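Local coordinates for Oxidored_FMN domain-containing protein ([Pseudomonas] geniculata N1, PDB 6L6J) that binds FMN, a [4Fe-4S] cluster and ADP, and probably oxidises the amine 6-hydroxypseudooxynicotine as a flavin-dependent amine oxidase, at residues A[540-545]-A[575-580]; A[547-552]-A[606-611]. All coordinates share one frame; numbering follows the deposited sequence.

Contact 1 (A[540-545]-A[575-580]); sequences RLARAG and NEAGIE
Ala542 O takes the backbone N of Gly545 at 2.9 Å, closing a type I beta turn at the end of helix 533-542, whose Ala542 supplies the methyl of this contact. Gly545, at positive phi, terminates that helix in a Schellman motif. Gly578 ends the facing helix in the same way. Between these two helix ends the contact itself is wholly apolar. Ala542 CB points at the second segment and lies alongside the outer bond of the Ile579 side chain, 3.7 Å from Ile579 CG1 and equally 3.7 Å from Ile579 CD1. With CG1 turned beside the backbone N (chi1 -70°) and CD1 carried straight on beyond it (chi2 -178°), Ile579 lays its longer branch across the gap. Ala577 CB flanks the same methyl more loosely, 4.4 Å from Ala542 CB, and is 4.1 Å from Ile579 CG1, giving a small triangle of aliphatic carbons. Small residues let the backbones approach, with Ala542 CA and Ala577 CA 6.8 Å apart. Ile579 is buried, whereas Ala577 is exposed. Beneath the pair, Val548 of strand 547-552 touches Ala542, Leu541 and Ile579, and Leu541 reaches on to Val523 and Val525 of strand 522-527. Helices 533-542 and 567-577 thus lie side by side on one face of the parallel strands of a mixed sheet, and just past Ile579 the chain enters strand 580-582, which pairs with strand 547-552.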
loop_
_atom_site.group_PDB
_atom_site.type_symbol
_atom_site.label_atom_id
_atom_site.label_comp_id
_atom_site.label_asym_id
_atom_site.label_seq_id
_atom_site.Cartn_x
_atom_site.Cartn_y
_atom_site.Cartn_z
ATOM N N ARG A 540 -15.141 -13.243 -11.426
ATOM C CA ARG A 540 -15.184 -14.723 -11.518
ATOM C C ARG A 540 -16.416 -15.144 -12.315
ATOM O O ARG A 540 -16.286 -16.035 -13.178
ATOM C CB ARG A 540 -15.220 -15.324 -10.112
ATOM C CG ARG A 540 -15.294 -16.838 -10.074
ATOM C CD ARG A 540 -13.948 -17.447 -10.384
ATOM N NE ARG A 540 -14.016 -18.896 -10.245
ATOM C CZ ARG A 540 -14.234 -19.760 -11.246
ATOM N NH1 ARG A 540 -14.393 -19.329 -12.498
ATOM N NH2 ARG A 540 -14.271 -21.061 -10.967
ATOM N N LEU A 541 -17.563 -14.519 -12.032
ATOM C CA LEU A 541 -18.886 -14.916 -12.565
ATOM C C LEU A 541 -19.036 -14.463 -14.014
ATOM O O LEU A 541 -19.605 -15.233 -14.829
ATOM C CB LEU A 541 -19.981 -14.284 -11.714
ATOM C CG LEU A 541 -20.217 -14.900 -10.339
ATOM C CD1 LEU A 541 -21.060 -13.955 -9.501
ATOM C CD2 LEU A 541 -20.896 -16.262 -10.449
ATOM N N ALA A 542 -18.602 -13.248 -14.341
ATOM C CA ALA A 542 -18.673 -12.752 -15.735
ATOM C C ALA A 542 -17.810 -13.692 -16.609
ATOM O O ALA A 542 -18.292 -14.144 -17.687
ATOM C CB ALA A 542 -18.255 -11.297 -15.817
ATOM N N ARG A 543 -16.631 -14.063 -16.113
ATOM C CA ARG A 543 -15.666 -14.948 -16.817
ATOM C C ARG A 543 -16.188 -16.380 -16.946
ATOM O O ARG A 543 -15.578 -17.120 -17.676
ATOM C CB ARG A 543 -14.338 -15.040 -16.056
ATOM C CG ARG A 543 -13.514 -13.769 -16.082
ATOM C CD ARG A 543 -12.171 -14.084 -15.476
ATOM N NE ARG A 543 -11.496 -12.908 -14.949
ATOM C CZ ARG A 543 -10.207 -12.853 -14.651
ATOM N NH1 ARG A 543 -9.451 -13.925 -14.833
ATOM N NH2 ARG A 543 -9.693 -11.729 -14.176
ATOM N N ALA A 544 -17.184 -16.782 -16.162
ATOM C CA ALA A 544 -17.824 -18.113 -16.280
ATOM C C ALA A 544 -18.908 -18.076 -17.369
ATOM O O ALA A 544 -19.380 -19.167 -17.753
ATOM C CB ALA A 544 -18.379 -18.542 -14.951
ATOM N N GLY A 545 -19.274 -16.877 -17.849
ATOM C CA GLY A 545 -20.292 -16.655 -18.888
ATOM C C GLY A 545 -21.603 -16.120 -18.333
ATOM O O GLY A 545 -22.544 -15.926 -19.144
ATOM N N ASN A 575 -16.674 -2.295 -16.694
ATOM C CA ASN A 575 -17.061 -1.758 -18.025
ATOM C C ASN A 575 -16.553 -2.674 -19.148
ATOM O O ASN A 575 -17.308 -2.916 -20.092
ATOM C CB ASN A 575 -16.550 -0.332 -18.226
ATOM C CG ASN A 575 -17.278 0.643 -17.330
ATOM O OD1 ASN A 575 -18.324 0.299 -16.774
ATOM N ND2 ASN A 575 -16.707 1.820 -17.129
ATOM N N GLU A 576 -15.336 -3.195 -19.039
ATOM C CA GLU A 576 -14.685 -3.967 -20.127
ATOM C C GLU A 576 -15.368 -5.333 -20.221
ATOM O O GLU A 576 -15.652 -5.766 -21.360
ATOM C CB GLU A 576 -13.162 -4.012 -19.940
ATOM C CG GLU A 576 -12.479 -2.666 -20.250
ATOM C CD GLU A 576 -11.003 -2.527 -19.860
ATOM O OE1 GLU A 576 -10.364 -3.566 -19.520
ATOM O OE2 GLU A 576 -10.480 -1.385 -19.896
ATOM N N ALA A 577 -15.689 -5.951 -19.080
ATOM C CA ALA A 577 -16.351 -7.284 -18.992
ATOM C C ALA A 577 -17.870 -7.167 -19.223
ATOM O O ALA A 577 -18.545 -8.200 -19.219
ATOM C CB ALA A 577 -16.079 -7.892 -17.632
ATOM N N GLY A 578 -18.396 -5.951 -19.393
ATOM C CA GLY A 578 -19.841 -5.695 -19.419
ATOM C C GLY A 578 -20.513 -6.217 -18.161
ATOM O O GLY A 578 -21.535 -6.945 -18.300
ATOM N N ILE A 579 -19.934 -5.871 -17.001
ATOM C CA ILE A 579 -20.539 -6.019 -15.649
ATOM C C ILE A 579 -21.292 -4.711 -15.346
ATOM O O ILE A 579 -20.679 -3.619 -15.298
ATOM C CB ILE A 579 -19.487 -6.395 -14.572
ATOM C CG1 ILE A 579 -18.972 -7.829 -14.751
ATOM C CG2 ILE A 579 -20.024 -6.178 -13.149
ATOM C CD1 ILE A 579 -17.961 -8.280 -13.692
ATOM N N GLU A 580 -22.602 -4.832 -15.176
ATOM C CA GLU A 580 -23.508 -3.722 -14.795
ATOM C C GLU A 580 -23.115 -3.219 -13.393
ATOM O O GLU A 580 -22.919 -4.065 -12.470
ATOM C CB GLU A 580 -24.950 -4.219 -14.814
ATOM C CG GLU A 580 -25.939 -3.171 -15.254
ATOM C CD GLU A 580 -25.783 -2.767 -16.710
ATOM O OE1 GLU A 580 -25.941 -1.539 -16.993
ATOM O OE2 GLU A 580 -25.526 -3.681 -17.561
#

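Contact 2 (A[547-552]-A[606-611]); sequences KVTYVT and NEMAAD
Met608 meets Val551 and Thr549 through van der Waals contact alone, its sulfur lying over two methyl groups that project from strand 547-552. Met608 SD is 4.3 Å from Val551 CG2 and 4.5 Å from Thr549 CG2, with the terminal CE farther from both methyls. The extended chi2 of Met608 (-173°) carries SD away from the backbone to the two methyls, across the space between the strands, whose closest CA atoms, those of Thr549 and Ala610, are 8.9 Å apart. At that spacing the strands are stacked as layers and not paired edge to edge. The same apolar layer takes in Val582, which touches Thr549, Val551 and Met608, and Ile524, which touches Met608 and Ala610.

Polar bonds lie at the borders: Glu607 OE1 bonds to Ser594 OG within the sheet of strand 605-609, and Asp611 N to Ser522 OG where the chain crosses back toward the parallel strands. Val548 and Tyr550 face the other way, onto helix 533-542. Parallel strands with helices on one face and a three-stranded antiparallel sheet on the other recall the Rossmann-like domains of flavoprotein reductases, consistent with the OYE-like second alpha/beta domain assigned here.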
loop_
_atom_site.group_PDB
_atom_site.type_symbol
_atom_site.label_atom_id
_atom_site.label_comp_id
_atom_site.label_asym_id
_atom_site.label_seq_id
_atom_site.Cartn_x
_atom_site.Cartn_y
_atom_site.Cartn_z
ATOM N N LYS A 547 -24.081 -13.163 -17.055
ATOM C CA LYS A 547 -24.313 -11.700 -17.106
ATOM C C LYS A 547 -24.414 -11.214 -15.655
ATOM O O LYS A 547 -25.387 -11.592 -14.985
ATOM C CB LYS A 547 -25.561 -11.378 -17.932
ATOM C CG LYS A 547 -26.099 -9.955 -17.792
ATOM C CD LYS A 547 -25.273 -8.888 -18.485
ATOM C CE LYS A 547 -25.491 -7.502 -17.901
ATOM N NZ LYS A 547 -24.881 -6.435 -18.734
ATOM N N VAL A 548 -23.427 -10.426 -15.200
ATOM C CA VAL A 548 -23.346 -9.905 -13.804
ATOM C C VAL A 548 -23.853 -8.459 -13.744
ATOM O O VAL A 548 -23.415 -7.649 -14.583
ATOM C CB VAL A 548 -21.915 -10.016 -13.234
ATOM C CG1 VAL A 548 -21.851 -9.528 -11.794
ATOM C CG2 VAL A 548 -21.389 -11.435 -13.318
ATOM N N THR A 549 -24.695 -8.161 -12.749
ATOM C CA THR A 549 -24.937 -6.785 -12.250
ATOM C C THR A 549 -24.334 -6.648 -10.841
ATOM O O THR A 549 -24.751 -7.383 -9.929
ATOM C CB THR A 549 -26.431 -6.429 -12.260
ATOM O OG1 THR A 549 -26.905 -6.385 -13.604
ATOM C CG2 THR A 549 -26.744 -5.085 -11.647
ATOM N N TYR A 550 -23.411 -5.711 -10.654
ATOM C CA TYR A 550 -22.847 -5.367 -9.317
ATOM C C TYR A 550 -23.727 -4.280 -8.698
ATOM O O TYR A 550 -23.887 -3.211 -9.344
ATOM C CB TYR A 550 -21.389 -4.897 -9.427
ATOM C CG TYR A 550 -20.858 -4.261 -8.169
ATOM C CD1 TYR A 550 -21.000 -2.901 -7.925
ATOM C CD2 TYR A 550 -20.246 -5.030 -7.196
ATOM C CE1 TYR A 550 -20.513 -2.325 -6.765
ATOM C CE2 TYR A 550 -19.756 -4.465 -6.030
ATOM C CZ TYR A 550 -19.900 -3.112 -5.809
ATOM O OH TYR A 550 -19.439 -2.574 -4.646
ATOM N N VAL A 551 -24.263 -4.541 -7.497
ATOM C CA VAL A 551 -25.269 -3.676 -6.803
ATOM C C VAL A 551 -24.719 -3.333 -5.420
ATOM O O VAL A 551 -24.423 -4.312 -4.685
ATOM C CB VAL A 551 -26.629 -4.390 -6.677
ATOM C CG1 VAL A 551 -27.666 -3.530 -5.956
ATOM C CG2 VAL A 551 -27.176 -4.858 -8.015
ATOM N N THR A 552 -24.575 -2.040 -5.079
ATOM C CA THR A 552 -24.201 -1.621 -3.703
ATOM C C THR A 552 -25.123 -0.512 -3.164
ATOM O O THR A 552 -25.690 0.260 -3.968
ATOM C CB THR A 552 -22.734 -1.184 -3.606
ATOM O OG1 THR A 552 -22.535 -0.930 -2.207
ATOM C CG2 THR A 552 -22.403 0.041 -4.443
ATOM N N ASN A 606 -37.873 -0.849 -8.074
ATOM C CA ASN A 606 -37.468 -1.495 -9.344
ATOM C C ASN A 606 -37.477 -3.010 -9.163
ATOM O O ASN A 606 -37.214 -3.462 -8.040
ATOM C CB ASN A 606 -36.074 -1.040 -9.759
ATOM C CG ASN A 606 -36.126 0.050 -10.796
ATOM O OD1 ASN A 606 -36.100 1.238 -10.463
ATOM N ND2 ASN A 606 -36.246 -0.365 -12.047
ATOM N N GLU A 607 -37.742 -3.755 -10.237
ATOM C CA GLU A 607 -37.477 -5.216 -10.297
ATOM C C GLU A 607 -36.307 -5.454 -11.260
ATOM O O GLU A 607 -36.307 -4.878 -12.368
ATOM C CB GLU A 607 -38.742 -5.995 -10.668
ATOM C CG GLU A 607 -39.545 -6.482 -9.469
ATOM C CD GLU A 607 -40.227 -7.834 -9.661
ATOM O OE1 GLU A 607 -39.522 -8.793 -10.037
ATOM O OE2 GLU A 607 -41.457 -7.931 -9.436
ATOM N N MET A 608 -35.331 -6.244 -10.811
ATOM C CA MET A 608 -34.201 -6.743 -11.627
ATOM C C MET A 608 -34.353 -8.257 -11.766
ATOM O O MET A 608 -34.493 -8.945 -10.741
ATOM C CB MET A 608 -32.851 -6.442 -10.970
ATOM C CG MET A 608 -32.601 -4.959 -10.724
ATOM S SD MET A 608 -30.915 -4.588 -10.137
ATOM C CE MET A 608 -30.969 -2.807 -10.319
ATOM N N ALA A 609 -34.321 -8.753 -12.999
ATOM C CA ALA A 609 -34.238 -10.195 -13.288
ATOM C C ALA A 609 -32.912 -10.699 -12.699
ATOM O O ALA A 609 -31.926 -9.937 -12.697
ATOM C CB ALA A 609 -34.365 -10.427 -14.771
ATOM N N ALA A 610 -32.901 -11.910 -12.157
ATOM C CA ALA A 610 -31.715 -12.492 -11.509
ATOM C C ALA A 610 -31.921 -13.999 -11.325
ATOM O O ALA A 610 -32.693 -14.380 -10.433
ATOM C CB ALA A 610 -31.469 -11.785 -10.201
ATOM N N ASP A 611 -31.248 -14.812 -12.136
ATOM C CA ASP A 611 -31.342 -16.285 -12.045
ATOM C C ASP A 611 -30.568 -16.728 -10.802
ATOM O O ASP A 611 -31.008 -17.682 -10.140
ATOM C CB ASP A 611 -30.904 -16.917 -13.365
ATOM C CG ASP A 611 -31.843 -16.561 -14.510
ATOM O OD1 ASP A 611 -33.086 -16.717 -14.318
ATOM O OD2 ASP A 611 -31.334 -16.106 -15.569
#

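Overall arrangement
The two contacts lie about 13 Å apart, centre to centre, in the OYE-like second alpha/beta domain, away from the annotated FMN, iron-sulfur and ADP sites. Their segments alternate along the chain: 540-545, 547-552, 575-580, then 606-611. The course runs through two beta-alpha-beta crossovers, from strand 522-527 by helix 533-542 to strand 547-552, and by helix 567-577 to strand 580-582, before the antiparallel hairpins. Glu580 of contact 1 joins the contacts directly through backbone bonding to Val548 and Tyr550 of contact 2, and its carboxylate forms a salt bridge with Lys547. Contact 1 lies in the helical layer, and contact 2 joins the antiparallel layer to the parallel strands, which lie between the two outer layers.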